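Local coordinates for protein putative methyltransferase (Porphyromonas gingivalis, PDB 3LL7) that is a putative methyltransferase whose substrate is not established, joining a methyltransferase-like core built on a mixed sheet to an N-terminal helical domain and to ferredoxin-like and THUMP-like C-terminal domains, at residues 47-50 with 51-55; 9-12 with 13-17. All coordinates share one frame; numbering follows the deposited sequence.

Contact 1: residues 47-50 with 51-55; sequences QIEL and WPRLR
A proline kink in helix 38-57 of the N-terminal helical region is bridged here by an i to i+4 salt bridge between Glu49 and Arg53. Pro52 has no N-H to give to Ile48 O; its CD fills that place, 3.5 Å from Ile48 O, and Trp51 N is bonded to Ile48 O at 3.2 Å. This i to i+3 bond is of the kind found in a 3-10 turn, and its donor stands 66° out of the carbonyl plane. Beyond the kink the regular pattern returns with Leu54 N bonded to Leu50 O at 2.9 Å.

Arg53 bends at chi3 (-58°) and brings its guanidinium end-on to the carboxylate, NH2 to Glu49 OE1 at 2.7 Å and NH1 to Glu49 OE2 at 3.1 Å. The two planes are turned 49° apart: OE1 is met on its syn side, whereas NH1 reaches OE2 from above the carboxylate. Arg72 of helix 72-77 touches both side chains. On another side of the helix, Trp51 NE1 bonds to Ala62 O and Gln47 NE2 to Ile69 O, tying the kinked helix to the chain that follows. Leu54 CD2 lies over one face of the indole, while Gln47 OE1 sits at its edge, 4.0 Å from CZ3.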
ATOM      1  N   GLN A  47     -12.278   8.873  22.083  1.00 14.60           N
ATOM      2  CA  GLN A  47     -12.223   7.424  21.805  1.00 14.09           C
ATOM      3  C   GLN A  47     -13.523   6.930  21.176  1.00 14.28           C
ATOM      4  O   GLN A  47     -13.501   6.199  20.169  1.00 15.72           O
ATOM      5  CB  GLN A  47     -11.906   6.600  23.060  1.00 14.46           C
ATOM      6  CG  GLN A  47     -10.523   6.840  23.639  1.00 14.99           C
ATOM      7  CD  GLN A  47      -9.409   6.594  22.630  1.00 14.79           C
ATOM      8  OE1 GLN A  47      -9.219   5.464  22.182  1.00 15.72           O
ATOM      9  NE2 GLN A  47      -8.668   7.645  22.271  1.00 14.09           N
ATOM     10  N   ILE A  48     -14.655   7.356  21.737  1.00 12.76           N
ATOM     11  CA  ILE A  48     -15.947   7.016  21.166  1.00 11.55           C
ATOM     12  C   ILE A  48     -16.087   7.568  19.737  1.00 12.64           C
ATOM     13  O   ILE A  48     -16.471   6.821  18.835  1.00 11.72           O
ATOM     14  CB  ILE A  48     -17.122   7.445  22.089  1.00 10.94           C
ATOM     15  CG1 ILE A  48     -17.073   6.615  23.379  1.00  9.30           C
ATOM     16  CG2 ILE A  48     -18.460   7.291  21.373  1.00  9.49           C
ATOM     17  CD1 ILE A  48     -17.975   7.116  24.525  1.00  6.70           C
ATOM     18  N   GLU A  49     -15.756   8.852  19.536  1.00 13.66           N
ATOM     19  CA  GLU A  49     -15.897   9.504  18.206  1.00 15.02           C
ATOM     20  C   GLU A  49     -15.188   8.726  17.119  1.00 15.38           C
ATOM     21  O   GLU A  49     -15.728   8.549  16.028  1.00 15.86           O
ATOM     22  CB  GLU A  49     -15.420  10.979  18.203  1.00 14.99           C
ATOM     23  CG  GLU A  49     -15.869  11.845  16.975  1.00 16.63           C
ATOM     24  CD  GLU A  49     -14.921  11.799  15.752  1.00 18.56           C
ATOM     25  OE1 GLU A  49     -13.744  11.401  15.899  1.00 21.12           O
ATOM     26  OE2 GLU A  49     -15.354  12.165  14.622  1.00 19.30           O
ATOM     27  N   LEU A  50     -13.982   8.245  17.405  1.00 15.87           N
ATOM     28  CA  LEU A  50     -13.169   7.649  16.346  1.00 17.04           C
ATOM     29  C   LEU A  50     -13.298   6.129  16.258  1.00 17.47           C
ATOM     30  O   LEU A  50     -12.697   5.514  15.387  1.00 17.87           O
ATOM     31  CB  LEU A  50     -11.690   8.084  16.458  1.00 16.73           C
ATOM     32  CG  LEU A  50     -10.878   7.737  17.700  1.00 16.37           C
ATOM     33  CD1 LEU A  50     -10.602   6.236  17.759  1.00 16.43           C
ATOM     34  CD2 LEU A  50      -9.557   8.534  17.758  1.00 15.63           C
ATOM     35  N   TRP A  51     -14.078   5.516  17.142  1.00 17.61           N
ATOM     36  CA  TRP A  51     -14.214   4.050  17.088  1.00 18.19           C
ATOM     37  C   TRP A  51     -14.788   3.510  15.767  1.00 18.60           C
ATOM     38  O   TRP A  51     -14.270   2.510  15.242  1.00 18.49           O
ATOM     39  CB  TRP A  51     -14.980   3.488  18.301  1.00 18.76           C
ATOM     40  CG  TRP A  51     -14.406   2.178  18.744  1.00 19.38           C
ATOM     41  CD1 TRP A  51     -14.907   0.934  18.490  1.00 19.51           C
ATOM     42  CD2 TRP A  51     -13.180   1.980  19.468  1.00 21.01           C
ATOM     43  NE1 TRP A  51     -14.087  -0.026  19.033  1.00 18.66           N
ATOM     44  CE2 TRP A  51     -13.012   0.583  19.630  1.00 20.90           C
ATOM     45  CE3 TRP A  51     -12.213   2.846  20.008  1.00 22.00           C
ATOM     46  CZ2 TRP A  51     -11.915   0.023  20.323  1.00 21.08           C
ATOM     47  CZ3 TRP A  51     -11.113   2.289  20.692  1.00 23.95           C
ATOM     48  CH2 TRP A  51     -10.980   0.888  20.838  1.00 23.19           C
ATOM     49  N   PRO A  52     -15.844   4.164  15.208  1.00 18.75           N
ATOM     50  CA  PRO A  52     -16.322   3.682  13.902  1.00 19.25           C
ATOM     51  C   PRO A  52     -15.221   3.691  12.834  1.00 19.86           C
ATOM     52  O   PRO A  52     -15.106   2.723  12.073  1.00 20.23           O
ATOM     53  CB  PRO A  52     -17.453   4.663  13.551  1.00 19.17           C
ATOM     54  CG  PRO A  52     -17.952   5.144  14.895  1.00 18.66           C
ATOM     55  CD  PRO A  52     -16.680   5.275  15.707  1.00 18.64           C
ATOM     56  N   ARG A  53     -14.403   4.753  12.806  1.00 19.97           N
ATOM     57  CA  ARG A  53     -13.309   4.863  11.821  1.00 20.54           C
ATOM     58  C   ARG A  53     -12.174   3.883  12.104  1.00 19.98           C
ATOM     59  O   ARG A  53     -11.537   3.398  11.167  1.00 20.09           O
ATOM     60  CB  ARG A  53     -12.797   6.308  11.691  1.00 20.50           C
ATOM     61  CG  ARG A  53     -13.794   7.252  10.968  1.00 23.24           C
ATOM     62  CD  ARG A  53     -13.152   8.589  10.527  1.00 25.19           C
ATOM     63  NE  ARG A  53     -12.580   9.353  11.648  1.00 24.86           N
ATOM     64  CZ  ARG A  53     -13.282  10.114  12.489  1.00 24.42           C
ATOM     65  NH1 ARG A  53     -14.601  10.220  12.367  1.00 25.31           N
ATOM     66  NH2 ARG A  53     -12.666  10.766  13.467  1.00 24.39           N
ATOM     67  N   LEU A  54     -11.921   3.592  13.383  1.00 19.44           N
ATOM     68  CA  LEU A  54     -11.032   2.488  13.766  1.00 19.21           C
ATOM     69  C   LEU A  54     -11.558   1.130  13.304  1.00 19.44           C
ATOM     70  O   LEU A  54     -10.787   0.307  12.803  1.00 19.82           O
ATOM     71  CB  LEU A  54     -10.782   2.439  15.283  1.00 19.08           C
ATOM     72  CG  LEU A  54      -9.897   1.293  15.817  1.00 18.78           C
ATOM     73  CD1 LEU A  54      -8.407   1.456  15.405  1.00 16.13           C
ATOM     74  CD2 LEU A  54      -9.993   1.184  17.328  1.00 19.40           C
ATOM     75  N   ARG A  55     -12.852   0.885  13.479  1.00 19.65           N
ATOM     76  CA  ARG A  55     -13.430  -0.407  13.091  1.00 20.12           C
ATOM     77  C   ARG A  55     -13.308  -0.679  11.588  1.00 19.93           C
ATOM     78  O   ARG A  55     -13.021  -1.810  11.179  1.00 19.40           O
ATOM     79  CB  ARG A  55     -14.890  -0.541  13.548  1.00 20.39           C
ATOM     80  CG  ARG A  55     -15.431  -1.972  13.417  1.00 22.60           C
ATOM     81  CD  ARG A  55     -16.734  -2.174  14.178  1.00 25.91           C
ATOM     82  NE  ARG A  55     -16.531  -2.163  15.628  1.00 28.86           N
ATOM     83  CZ  ARG A  55     -16.957  -1.203  16.446  1.00 30.23           C
ATOM     84  NH1 ARG A  55     -17.621  -0.152  15.971  1.00 31.20           N
ATOM     85  NH2 ARG A  55     -16.718  -1.293  17.747  1.00 30.35           N
TER

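Contact 2: residues 9-12 with 13-17; sequences KEIL and AITRW
In helix 8-20, the first helix of the N-terminal region, the indole of Trp17 has Ala13 O and Arg16 NH1 on one face, both offset toward the rim, the oxygen 3.0 Å and the nitrogen 3.4 Å above the ring plane. Arg16 gets there by folding at chi3 (64°), which turns its otherwise extended chain back over the neighbouring ring. Outside the helix, the ring also packs against Pro37 and against Val44 of helix 38-57. Trp17, Ala13 and Arg16 all lie on helix 8-20, whose regular alpha-helical i to i+4 ladder joins residues 9-12 to 13-17: Ala13 N to Lys9 O, Ile14 N to Glu10 O, Thr15 N to Ile11 O and Arg16 N to Leu12 O.

Ile14 and Thr15 rest against carbonyls of the turn before. Ile14 runs its CG1 branch back beside that turn, CG1 being 3.2 Å from Glu10 O, and its side chain packs on Ala43, Val44 and Gln47 of helix 38-57. Glu10 stretches away from the 13-17 turn; its carboxylate bonds through OE2 to Tyr40 OH and through OE1 to Asp7 N, which links the helix start to helix 38-57. Ile11 packs on Val129 and His133 of helix 125-138, so the two isoleucines serve different neighbours. Ile11 CG2 also comes within 4.4 Å of Thr15 CG2, one turn on. The threonine hydroxyl sits between its own backbone N and carbonyl carbon (chi1 57°) and faces back into the helix, with OG1 3.0 Å from Leu12 O and 3.2 Å from Ile11 O.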
ATOM      1  N   LYS A   9      -2.654   4.302  34.503  1.00 12.07           N
ATOM      2  CA  LYS A   9      -3.891   4.252  35.283  1.00 13.32           C
ATOM      3  C   LYS A   9      -5.037   5.041  34.603  1.00 11.79           C
ATOM      4  O   LYS A   9      -6.184   4.601  34.564  1.00 11.88           O
ATOM      5  CB  LYS A   9      -3.587   4.807  36.684  1.00 13.77           C
ATOM      6  CG  LYS A   9      -4.724   4.679  37.675  1.00 17.84           C
ATOM      7  CD  LYS A   9      -4.202   5.181  39.050  1.00 23.26           C
ATOM      8  CE  LYS A   9      -5.339   5.740  39.889  1.00 26.76           C
ATOM      9  NZ  LYS A   9      -6.154   4.609  40.382  1.00 28.52           N
ATOM     10  N   GLU A  10      -4.712   6.205  34.060  1.00 10.72           N
ATOM     11  CA  GLU A  10      -5.698   7.052  33.391  1.00 10.63           C
ATOM     12  C   GLU A  10      -6.152   6.451  32.068  1.00 10.42           C
ATOM     13  O   GLU A  10      -7.349   6.499  31.733  1.00 10.42           O
ATOM     14  CB  GLU A  10      -5.135   8.462  33.157  1.00 10.15           C
ATOM     15  CG  GLU A  10      -4.906   9.270  34.456  1.00 10.49           C
ATOM     16  CD  GLU A  10      -4.163  10.549  34.196  1.00 14.58           C
ATOM     17  OE1 GLU A  10      -3.073  10.467  33.606  1.00 13.26           O
ATOM     18  OE2 GLU A  10      -4.669  11.631  34.569  1.00 12.18           O
ATOM     19  N   ILE A  11      -5.218   5.826  31.336  1.00  9.48           N
ATOM     20  CA  ILE A  11      -5.588   5.152  30.072  1.00  9.09           C
ATOM     21  C   ILE A  11      -6.523   3.995  30.351  1.00  9.94           C
ATOM     22  O   ILE A  11      -7.520   3.838  29.664  1.00 10.07           O
ATOM     23  CB  ILE A  11      -4.337   4.675  29.292  1.00  9.65           C
ATOM     24  CG1 ILE A  11      -3.546   5.914  28.848  1.00  9.48           C
ATOM     25  CG2 ILE A  11      -4.751   3.804  28.055  1.00  9.47           C
ATOM     26  CD1 ILE A  11      -2.119   5.632  28.337  1.00 12.18           C
ATOM     27  N   LEU A  12      -6.228   3.214  31.380  1.00 10.57           N
ATOM     28  CA  LEU A  12      -7.153   2.158  31.766  1.00 11.52           C
ATOM     29  C   LEU A  12      -8.548   2.697  32.093  1.00 11.29           C
ATOM     30  O   LEU A  12      -9.541   2.101  31.662  1.00 12.58           O
ATOM     31  CB  LEU A  12      -6.606   1.335  32.928  1.00 11.61           C
ATOM     32  CG  LEU A  12      -5.443   0.393  32.603  1.00 15.04           C
ATOM     33  CD1 LEU A  12      -4.727   0.024  33.928  1.00 19.70           C
ATOM     34  CD2 LEU A  12      -5.907  -0.860  31.853  1.00 18.89           C
ATOM     35  N   ALA A  13      -8.629   3.796  32.845  1.00 11.00           N
ATOM     36  CA  ALA A  13      -9.926   4.387  33.181  1.00 11.26           C
ATOM     37  C   ALA A  13     -10.619   4.880  31.928  1.00 10.86           C
ATOM     38  O   ALA A  13     -11.812   4.658  31.748  1.00  9.42           O
ATOM     39  CB  ALA A  13      -9.772   5.543  34.194  1.00 10.91           C
ATOM     40  N   ILE A  14      -9.879   5.580  31.062  1.00  9.42           N
ATOM     41  CA  ILE A  14     -10.503   6.140  29.864  1.00 10.86           C
ATOM     42  C   ILE A  14     -11.107   5.047  28.981  1.00 10.98           C
ATOM     43  O   ILE A  14     -12.247   5.194  28.484  1.00 10.27           O
ATOM     44  CB  ILE A  14      -9.533   7.070  29.085  1.00 10.40           C
ATOM     45  CG1 ILE A  14      -9.303   8.338  29.900  1.00  9.80           C
ATOM     46  CG2 ILE A  14     -10.079   7.386  27.664  1.00 11.97           C
ATOM     47  CD1 ILE A  14      -7.935   9.072  29.522  1.00 10.44           C
ATOM     48  N   THR A  15     -10.380   3.937  28.808  1.00 11.03           N
ATOM     49  CA  THR A  15     -10.908   2.844  27.994  1.00 11.38           C
ATOM     50  C   THR A  15     -12.081   2.132  28.681  1.00 11.82           C
ATOM     51  O   THR A  15     -13.013   1.700  27.994  1.00 10.07           O
ATOM     52  CB  THR A  15      -9.823   1.812  27.612  1.00 12.70           C
ATOM     53  OG1 THR A  15      -9.211   1.295  28.795  1.00 14.42           O
ATOM     54  CG2 THR A  15      -8.719   2.473  26.779  1.00 12.53           C
ATOM     55  N   ARG A  16     -12.020   1.985  30.012  1.00 10.84           N
ATOM     56  CA  ARG A  16     -13.184   1.433  30.758  1.00 11.44           C
ATOM     57  C   ARG A  16     -14.418   2.349  30.565  1.00 11.38           C
ATOM     58  O   ARG A  16     -15.526   1.866  30.277  1.00 12.52           O
ATOM     59  CB  ARG A  16     -12.786   1.203  32.229  1.00 10.86           C
ATOM     60  CG  ARG A  16     -13.918   0.946  33.269  1.00 13.53           C
ATOM     61  CD  ARG A  16     -13.298   0.730  34.671  1.00 17.87           C
ATOM     62  NE  ARG A  16     -12.601   1.918  35.183  1.00 20.15           N
ATOM     63  CZ  ARG A  16     -13.207   2.943  35.790  1.00 22.62           C
ATOM     64  NH1 ARG A  16     -12.485   3.978  36.241  1.00 19.98           N
ATOM     65  NH2 ARG A  16     -14.530   2.912  36.002  1.00 20.24           N
ATOM     66  N   TRP A  17     -14.233   3.671  30.685  1.00 10.62           N
ATOM     67  CA  TRP A  17     -15.368   4.595  30.508  1.00 10.37           C
ATOM     68  C   TRP A  17     -15.899   4.614  29.054  1.00 11.35           C
ATOM     69  O   TRP A  17     -17.118   4.666  28.841  1.00 10.58           O
ATOM     70  CB  TRP A  17     -14.987   6.010  30.919  1.00 10.34           C
ATOM     71  CG  TRP A  17     -14.806   6.204  32.416  1.00  8.77           C
ATOM     72  CD1 TRP A  17     -15.605   5.711  33.442  1.00 10.66           C
ATOM     73  CD2 TRP A  17     -13.794   6.990  33.035  1.00  9.56           C
ATOM     74  NE1 TRP A  17     -15.099   6.139  34.662  1.00 12.75           N
ATOM     75  CE2 TRP A  17     -14.001   6.930  34.433  1.00 11.29           C
ATOM     76  CE3 TRP A  17     -12.719   7.741  32.534  1.00  9.33           C
ATOM     77  CZ2 TRP A  17     -13.156   7.588  35.355  1.00 11.11           C
ATOM     78  CZ3 TRP A  17     -11.864   8.405  33.447  1.00 10.67           C
ATOM     79  CH2 TRP A  17     -12.103   8.326  34.846  1.00 11.25           C
TER

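Overall arrangement
Both contacts are single-helix turns of the N-terminal region, contact 2 on helix 8-20 and contact 1 later in the chain on helix 38-57. Their centres lie about 16 Å apart, on the same side of the chain's centre, and the two helices meet directly where Gln47 CG packs on Ile14 CG2 at 4.1 Å. Tyr68, in the loop before helix 72-77, touches both, through Gln47 and Ile11. Of the two, contact 2 touches the sheet-bearing part, probably the methyltransferase core, through helix 125-138, while contact 1 ties helix 38-57 to helix 26-31 before it and to helices 59-62 and 72-77 after it along the chain.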